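PDB 4CVU: beta-mannosidase from Trichoderma harzianum, which probably hydrolyses terminal, non-reducing beta-linked mannose from oligosaccharides and glycans, as a fungal glycoside hydrolase of family 2. Local coordinates for residues S365-G370 and V588-N593; A539-L544 and Y559-G564; N371-E376 and S533-S538. All coordinates share one frame; numbering follows the deposited sequence.

The three contacts adjoin one another on the same side of the chain's centre, their own centres 12 to 13 Å apart. Residues 365-376 run through interactions 1 and 3 without a break, and Arg590 NE lies 3.1 Å from O of Asn371, the first residue of interaction 3. Interactions 2 and 3 likewise share the run 533-544: Asn540 ND2 stands 2.7 Å from Ser535 OG, and Asn371 ND2 is 3.2 Å from Trp543 O. Thr368 CG2 packs 3.4 Å from Gly564 O, joining interactions 1 and 2. Interaction 2 lies at the glycosylated surface, with N-acetylglucosamine linked to Asn560; the other two are buried, although the Ile367 side chain is about 4 Å from a bound cadmium ion.

Interaction 1 of 3, residues S365-G370 and V588-N593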
# COMPACT_ATOMS: atom_id res chain seq x y z
N SER A 365 51.83 -29.16 16.35
CA SER A 365 50.81 -29.89 15.62
C SER A 365 50.64 -29.37 14.18
O SER A 365 50.01 -30.04 13.35
CB SER A 365 49.47 -29.89 16.37
OG SER A 365 48.71 -28.72 16.13
N GLY A 366 51.23 -28.22 13.87
CA GLY A 366 51.20 -27.66 12.54
C GLY A 366 50.32 -26.43 12.37
O GLY A 366 50.09 -25.98 11.27
N ILE A 367 49.82 -25.89 13.47
CA ILE A 367 49.00 -24.68 13.44
C ILE A 367 49.87 -23.43 13.42
O ILE A 367 50.76 -23.27 14.24
CB ILE A 367 48.04 -24.63 14.66
CG1 ILE A 367 47.11 -25.85 14.62
CG2 ILE A 367 47.20 -23.37 14.63
CD1 ILE A 367 46.23 -26.01 15.84
N THR A 368 49.60 -22.54 12.48
CA THR A 368 50.21 -21.22 12.45
C THR A 368 50.13 -20.47 13.80
O THR A 368 49.05 -20.39 14.41
CB THR A 368 49.59 -20.35 11.38
OG1 THR A 368 49.51 -21.09 10.16
CG2 THR A 368 50.41 -19.06 11.17
N PRO A 369 51.27 -19.91 14.23
CA PRO A 369 51.40 -19.13 15.47
C PRO A 369 50.60 -17.85 15.40
O PRO A 369 50.20 -17.42 14.31
CB PRO A 369 52.90 -18.79 15.56
CG PRO A 369 53.57 -19.68 14.61
CD PRO A 369 52.57 -19.98 13.52
N GLY A 370 50.38 -17.26 16.56
CA GLY A 370 49.55 -16.09 16.71
C GLY A 370 48.65 -16.23 17.92
O GLY A 370 49.10 -16.61 19.01
N VAL A 588 42.31 -14.88 5.43
CA VAL A 588 42.78 -16.08 6.15
C VAL A 588 42.83 -15.82 7.66
O VAL A 588 43.74 -15.19 8.14
CB VAL A 588 44.17 -16.54 5.61
CG1 VAL A 588 44.69 -17.71 6.41
CG2 VAL A 588 44.06 -16.98 4.13
N GLY A 589 41.81 -16.28 8.41
CA GLY A 589 41.74 -16.07 9.85
C GLY A 589 41.33 -17.29 10.68
O GLY A 589 41.20 -18.39 10.15
N ARG A 590 41.13 -17.09 11.97
CA ARG A 590 40.81 -18.17 12.90
C ARG A 590 39.27 -18.40 13.02
O ARG A 590 38.79 -19.42 13.55
CB ARG A 590 41.33 -17.81 14.29
CG ARG A 590 42.81 -17.45 14.40
CD ARG A 590 43.76 -18.64 14.24
NE ARG A 590 45.12 -18.18 14.53
CZ ARG A 590 46.25 -18.83 14.24
NH1 ARG A 590 46.23 -20.03 13.64
NH2 ARG A 590 47.42 -18.27 14.56
N PHE A 591 38.50 -17.44 12.52
CA PHE A 591 37.03 -17.44 12.75
C PHE A 591 36.50 -16.28 11.95
O PHE A 591 37.10 -15.20 11.95
CB PHE A 591 36.76 -17.19 14.25
CG PHE A 591 35.32 -17.42 14.70
CD1 PHE A 591 34.33 -16.52 14.38
CD2 PHE A 591 35.00 -18.52 15.50
CE1 PHE A 591 33.02 -16.73 14.82
CE2 PHE A 591 33.70 -18.73 15.93
CZ PHE A 591 32.71 -17.82 15.59
N ALA A 592 35.35 -16.46 11.30
CA ALA A 592 34.80 -15.42 10.47
C ALA A 592 33.50 -15.01 11.14
O ALA A 592 32.56 -15.77 11.13
CB ALA A 592 34.53 -15.96 9.07
N ASN A 593 33.50 -13.85 11.79
CA ASN A 593 32.36 -13.41 12.60
C ASN A 593 31.37 -12.52 11.87
O ASN A 593 30.26 -12.27 12.38
CB ASN A 593 32.85 -12.75 13.89
CG ASN A 593 33.28 -11.31 13.70
OD1 ASN A 593 33.92 -10.98 12.74
ND2 ASN A 593 32.95 -10.46 14.68
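Arg590 drives its guanidinium end-on into the loop 365-370, where NH1 and NH2 both donate to one backbone oxygen, Thr368 O. The bond from Arg590 NH2 to Thr368 O measures 2.7 Å and that from Arg590 NH1 to the same Thr368 O 2.9 Å; both are bent, with N-H...O angles of 142° and 131°. The two nitrogens come to the oxygen from the same face of its carbonyl plane, NH2 well above it and NH1 only tilted from it. Pro369 O is 2.9 Å from Arg590 NH2, near the guanidinium plane at its edge.

Aliphatic packing adds little: Ile367 CG2 lies obliquely to the guanidinium, 3.6 Å from Arg590 NH1, and Thr368 brings CB to 4.1 Å from the same Arg590 NH1. The arginine reaches this place through a bend at chi2 (-72°), after which the chain runs extended to the guanidinium. Gly370 passes so close to Arg590 NH2 that a side chain there would collide with it.

Helix 360-365 runs into this segment and closes in a Schellman motif at Gly366, which has positive phi. Beyond the two segments, Arg590 NH1 also bonds to Glu698 O and NH2 to Ile566 O. One buried cationic group thus ties together carbonyls from several separate loops near the start of strand 592-595, and the negative ends of these carbonyl dipoles are likely to stabilise its buried positive charge.

Interaction 2 of 3, residues A539-L544 and Y559-G564; sequences ANNGWL and YNTTSG. With NAG (2-acetamido-2-deoxy-beta-D-glucopyranose), chain D; NAG (2-acetamido-2-deoxy-beta-D-glucopyranose), chain F.
Asn541 and Tyr559 meet at the edge of the tyrosine ring, where the amide nitrogen Asn541 ND2 lies close to the ring plane, 3.9 Å from Tyr559 CD1. The amide is carried there with CG of Asn541 anti to the carbonyl carbon (chi1 -70°). The amide and ring planes stand 90° apart, so the two side chains cross rather than stack. Thr561 adds its methyl group, with CG2 4.4 Å from Asn541 ND2. The polar ends are engaged elsewhere: Asn541 ND2 donates to Tyr558 O, and Tyr559 OH is hydrogen-bonded to Glu491 O at helix 490-501.

Hydrogen bonds within the segments shape the backbone. Asn540 OD1 accepts from Gly542 N at 3.0 Å, in the carbonyl plane and on a lone pair, closing an Asx turn. In 559-564, Asn560 is the centre of an inverse gamma turn, with a weak bond from Thr561 N to Tyr559 O. Residues 539-544 follow strand 534-535, part of a parallel sheet consistent with the family's (beta/alpha)8 barrel, and meet the glycosylated loop 559-564 at the surface.

The covalent link joins Asn560 ND2 to C1 of the N-acetylglucosamine of chain D at 1.5 Å, an N-glycosidic bond in the sequence Asn-Thr-Thr. This sugar folds back over its own attachment loop, its acetamide oxygen O7 accepting from Tyr559 N at 3.0 Å and lying obliquely to the tyrosine ring. A second N-acetylglucosamine, chain F, donates from N2 to Leu544 O at 2.8 Å, with a fairly straight N-H...O angle of 159°, while Leu544 CD2 packs 4.1 Å from C5 of that chain F sugar.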
# COMPACT_ATOMS: atom_id res chain seq x y z
N ALA A 539 36.04 -7.77 17.48
CA ALA A 539 37.12 -8.22 16.63
C ALA A 539 38.43 -7.61 17.06
O ALA A 539 38.57 -6.38 17.10
CB ALA A 539 36.84 -7.84 15.16
N ASN A 540 39.40 -8.46 17.35
CA ASN A 540 40.71 -8.01 17.76
C ASN A 540 41.77 -9.11 17.60
O ASN A 540 41.46 -10.24 17.27
CB ASN A 540 40.69 -7.42 19.22
CG ASN A 540 40.23 -8.42 20.25
OD1 ASN A 540 40.96 -9.35 20.57
ND2 ASN A 540 38.97 -8.27 20.75
N ASN A 541 43.02 -8.75 17.82
CA ASN A 541 44.14 -9.67 17.65
C ASN A 541 44.50 -10.51 18.88
O ASN A 541 45.56 -11.15 18.93
CB ASN A 541 45.37 -8.90 17.17
CG ASN A 541 45.21 -8.41 15.75
OD1 ASN A 541 44.70 -9.12 14.90
ND2 ASN A 541 45.62 -7.19 15.49
N GLY A 542 43.59 -10.53 19.86
CA GLY A 542 43.77 -11.31 21.06
C GLY A 542 44.51 -10.58 22.15
O GLY A 542 44.88 -9.40 21.99
N TRP A 543 44.70 -11.30 23.26
CA TRP A 543 45.38 -10.75 24.45
C TRP A 543 46.78 -11.36 24.65
O TRP A 543 47.04 -12.51 24.31
CB TRP A 543 44.55 -10.97 25.71
CG TRP A 543 44.03 -12.35 25.95
CD1 TRP A 543 42.82 -12.84 25.54
CD2 TRP A 543 44.65 -13.41 26.70
NE1 TRP A 543 42.66 -14.13 25.97
CE2 TRP A 543 43.76 -14.50 26.69
CE3 TRP A 543 45.86 -13.55 27.38
CZ2 TRP A 543 44.06 -15.71 27.34
CZ3 TRP A 543 46.15 -14.74 28.02
CH2 TRP A 543 45.27 -15.81 27.99
N LEU A 544 47.66 -10.55 25.21
CA LEU A 544 48.99 -11.00 25.66
C LEU A 544 48.97 -11.53 27.11
O LEU A 544 49.70 -12.47 27.43
CB LEU A 544 49.98 -9.84 25.56
CG LEU A 544 50.04 -9.12 24.20
CD1 LEU A 544 50.80 -7.81 24.33
CD2 LEU A 544 50.71 -10.00 23.16
N TYR A 559 48.55 -4.21 17.73
CA TYR A 559 49.30 -4.33 16.49
C TYR A 559 50.75 -4.78 16.75
O TYR A 559 51.62 -4.59 15.92
CB TYR A 559 49.09 -3.05 15.62
CG TYR A 559 47.66 -2.49 15.86
CD1 TYR A 559 46.54 -3.37 15.87
CD2 TYR A 559 47.43 -1.19 16.22
CE1 TYR A 559 45.25 -2.94 16.18
CE2 TYR A 559 46.14 -0.75 16.54
CZ TYR A 559 45.05 -1.61 16.52
OH TYR A 559 43.79 -1.14 16.83
N ASN A 560 50.98 -5.40 17.90
CA ASN A 560 52.26 -6.02 18.24
C ASN A 560 52.30 -7.39 17.59
O ASN A 560 52.16 -8.40 18.28
CB ASN A 560 52.44 -6.20 19.75
CG ASN A 560 52.57 -4.88 20.49
OD1 ASN A 560 53.59 -4.21 20.41
ND2 ASN A 560 51.51 -4.52 21.23
N THR A 561 52.47 -7.40 16.28
CA THR A 561 52.34 -8.63 15.50
C THR A 561 53.64 -9.04 14.84
O THR A 561 54.60 -8.26 14.76
CB THR A 561 51.26 -8.49 14.43
OG1 THR A 561 51.58 -7.40 13.58
CG2 THR A 561 49.89 -8.26 15.08
N THR A 562 53.66 -10.28 14.37
CA THR A 562 54.81 -10.82 13.66
C THR A 562 54.35 -11.22 12.27
O THR A 562 53.23 -11.75 12.10
CB THR A 562 55.39 -12.04 14.39
OG1 THR A 562 55.76 -11.67 15.73
CG2 THR A 562 56.62 -12.56 13.66
N SER A 563 55.20 -10.97 11.27
CA SER A 563 54.91 -11.40 9.89
C SER A 563 54.74 -12.92 9.84
O SER A 563 55.45 -13.66 10.51
CB SER A 563 56.04 -10.98 8.95
OG SER A 563 57.29 -11.41 9.49
N GLY A 564 53.77 -13.38 9.07
CA GLY A 564 53.53 -14.82 8.97
C GLY A 564 52.57 -15.36 10.03
O GLY A 564 51.97 -16.41 9.84
C1 NAG D . 51.42 -3.32 22.06
C2 NAG D . 50.95 -1.93 21.62
C3 NAG D . 51.01 -0.90 22.74
C4 NAG D . 50.31 -1.45 23.98
C5 NAG D . 50.87 -2.82 24.33
C6 NAG D . 50.13 -3.48 25.48
C7 NAG D . 51.31 -1.61 19.22
C8 NAG D . 52.28 -1.17 18.16
N2 NAG D . 51.76 -1.53 20.48
O3 NAG D . 50.39 0.28 22.27
O4 NAG D . 50.49 -0.61 25.11
O5 NAG D . 50.70 -3.68 23.23
O6 NAG D . 48.75 -3.49 25.23
O7 NAG D . 50.17 -2.00 18.91
C1 NAG F . 52.01 -14.38 24.28
C2 NAG F . 52.64 -14.27 25.68
C3 NAG F . 53.41 -12.98 25.86
C4 NAG F . 54.38 -12.80 24.72
C5 NAG F . 53.62 -12.88 23.40
C6 NAG F . 54.56 -12.79 22.19
C7 NAG F . 51.34 -15.57 27.31
C8 NAG F . 50.26 -15.61 28.38
N2 NAG F . 51.63 -14.40 26.73
O3 NAG F . 54.11 -13.11 27.07
O4 NAG F . 55.02 -11.56 24.86
O5 NAG F . 53.00 -14.13 23.33
O6 NAG F . 53.78 -12.62 21.03
O7 NAG F . 51.91 -16.61 27.00

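Interaction 3 of 3, residues N371-E376 and S533-S538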
# COMPACT_ATOMS: atom_id res chain seq x y z
N ASN A 371 47.38 -15.90 17.72
CA ASN A 371 46.41 -16.00 18.79
C ASN A 371 45.16 -16.74 18.32
O ASN A 371 44.73 -16.60 17.20
CB ASN A 371 45.99 -14.61 19.24
CG ASN A 371 46.92 -14.02 20.25
OD1 ASN A 371 48.04 -13.65 19.93
ND2 ASN A 371 46.45 -13.92 21.50
N ASN A 372 44.57 -17.46 19.22
CA ASN A 372 43.42 -18.23 18.93
C ASN A 372 42.30 -17.27 18.77
O ASN A 372 42.42 -16.10 19.13
CB ASN A 372 43.10 -19.09 20.13
CG ASN A 372 43.99 -20.28 20.23
OD1 ASN A 372 43.75 -21.29 19.61
ND2 ASN A 372 44.99 -20.18 21.04
N TRP A 373 41.21 -17.76 18.21
CA TRP A 373 39.87 -17.16 18.33
C TRP A 373 38.90 -18.29 18.07
O TRP A 373 38.53 -18.50 16.96
CB TRP A 373 39.66 -16.00 17.35
CG TRP A 373 38.44 -15.22 17.58
CD1 TRP A 373 37.15 -15.62 17.42
CD2 TRP A 373 38.38 -13.86 18.06
NE1 TRP A 373 36.30 -14.59 17.76
CE2 TRP A 373 37.02 -13.51 18.17
CE3 TRP A 373 39.33 -12.93 18.42
CZ2 TRP A 373 36.60 -12.28 18.62
CZ3 TRP A 373 38.93 -11.70 18.90
CH2 TRP A 373 37.54 -11.38 18.98
N HIS A 374 38.52 -19.01 19.11
CA HIS A 374 37.57 -20.10 19.00
C HIS A 374 36.82 -20.38 20.31
O HIS A 374 37.13 -19.85 21.33
CB HIS A 374 38.21 -21.38 18.45
CG HIS A 374 39.13 -22.08 19.39
ND1 HIS A 374 40.48 -21.84 19.43
CD2 HIS A 374 38.89 -23.02 20.33
CE1 HIS A 374 41.03 -22.60 20.35
NE2 HIS A 374 40.08 -23.32 20.91
N PHE A 375 35.85 -21.27 20.21
CA PHE A 375 35.02 -21.64 21.31
C PHE A 375 35.24 -23.11 21.68
O PHE A 375 35.52 -23.92 20.80
CB PHE A 375 33.57 -21.37 20.95
CG PHE A 375 33.20 -19.92 20.92
CD1 PHE A 375 33.38 -19.15 19.78
CD2 PHE A 375 32.63 -19.31 22.04
CE1 PHE A 375 33.01 -17.83 19.78
CE2 PHE A 375 32.25 -17.99 22.03
CZ PHE A 375 32.46 -17.25 20.92
N GLU A 376 35.07 -23.46 22.95
CA GLU A 376 35.08 -24.85 23.43
C GLU A 376 33.88 -25.13 24.34
O GLU A 376 33.59 -24.34 25.23
CB GLU A 376 36.35 -25.13 24.21
CG GLU A 376 37.62 -24.96 23.40
CD GLU A 376 38.88 -25.22 24.18
OE1 GLU A 376 38.79 -25.68 25.35
OE2 GLU A 376 39.97 -24.94 23.64
N SER A 533 33.58 -16.00 29.44
CA SER A 533 34.78 -15.31 28.94
C SER A 533 34.46 -13.96 28.28
O SER A 533 33.30 -13.66 27.97
CB SER A 533 35.51 -16.17 27.92
OG SER A 533 35.83 -17.43 28.44
N TYR A 534 35.50 -13.17 28.03
CA TYR A 534 35.32 -11.79 27.67
C TYR A 534 36.30 -11.37 26.63
O TYR A 534 37.43 -11.88 26.55
CB TYR A 534 35.49 -10.86 28.89
CG TYR A 534 35.25 -9.38 28.62
CD1 TYR A 534 33.96 -8.89 28.44
CD2 TYR A 534 36.31 -8.48 28.56
CE1 TYR A 534 33.72 -7.55 28.18
CE2 TYR A 534 36.09 -7.12 28.32
CZ TYR A 534 34.79 -6.66 28.13
OH TYR A 534 34.55 -5.34 27.87
N SER A 535 35.87 -10.41 25.83
CA SER A 535 36.75 -9.71 24.95
C SER A 535 36.29 -8.25 24.95
O SER A 535 35.08 -7.98 24.96
CB SER A 535 36.67 -10.32 23.54
OG SER A 535 37.41 -9.55 22.62
N PRO A 536 37.26 -7.32 24.94
CA PRO A 536 36.88 -5.92 25.00
C PRO A 536 36.17 -5.41 23.73
O PRO A 536 35.53 -4.37 23.77
CB PRO A 536 38.21 -5.21 25.23
CG PRO A 536 39.25 -6.15 24.76
CD PRO A 536 38.71 -7.53 24.91
N CYS A 537 36.29 -6.14 22.60
CA CYS A 537 35.47 -5.83 21.41
C CYS A 537 35.33 -7.02 20.50
O CYS A 537 36.04 -8.03 20.64
CB CYS A 537 36.03 -4.64 20.63
SG CYS A 537 37.73 -4.91 20.10
N SER A 538 34.41 -6.88 19.56
CA SER A 538 33.94 -7.97 18.70
C SER A 538 35.01 -8.55 17.80
O SER A 538 34.85 -9.67 17.34
CB SER A 538 32.82 -7.48 17.81
OG SER A 538 33.31 -6.46 16.94
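Trp373 extends the six-membered end of its indole across to the backbone of residues 535-538. Its CZ2 comes 3.4 Å from Ser538 O, which lies obliquely to the ring, while Trp373 CH2 approaches Cys537 O at 4.0 Å, here near the ring plane and at its edge. Ser535 OG, also oblique to the ring, is 4.1 Å from Trp373 CH2. With CG anti to the backbone N (chi1 -170°), the indole is carried toward residues 535-538.

A second shell fixes these groups. Asn540 holds Ser535 OG, and Ser538 OG accepts from Glu489 N. The indole itself meets Phe353 edge-to-face and Phe591 with the planes at about 55°, and it packs on Met485 of strand 481-485. Replacing Trp373 by an alanine would probably open a gap between these aromatic rings and the carbonyls of Cys537 and Ser538, depriving Phe353 and Phe591 of one of their aromatic neighbours.

Farther along the first segment, His374 NE2 donates to the anti lone pair of Glu376 OE2 at 3.2 Å, nearly in the imidazole plane. Trp373 and His374 together face Ser354 in a classic beta bulge, where strand 374-377 pairs antiparallel with strand 351-354. The indole packs beside the ends of strands 481-485 and 534-535, joining the loop ahead of 374-377 to the segment after 534-535; these two strands run parallel in the same branched sheet, consistent with the (beta/alpha)8 barrel of family 2 hydrolases.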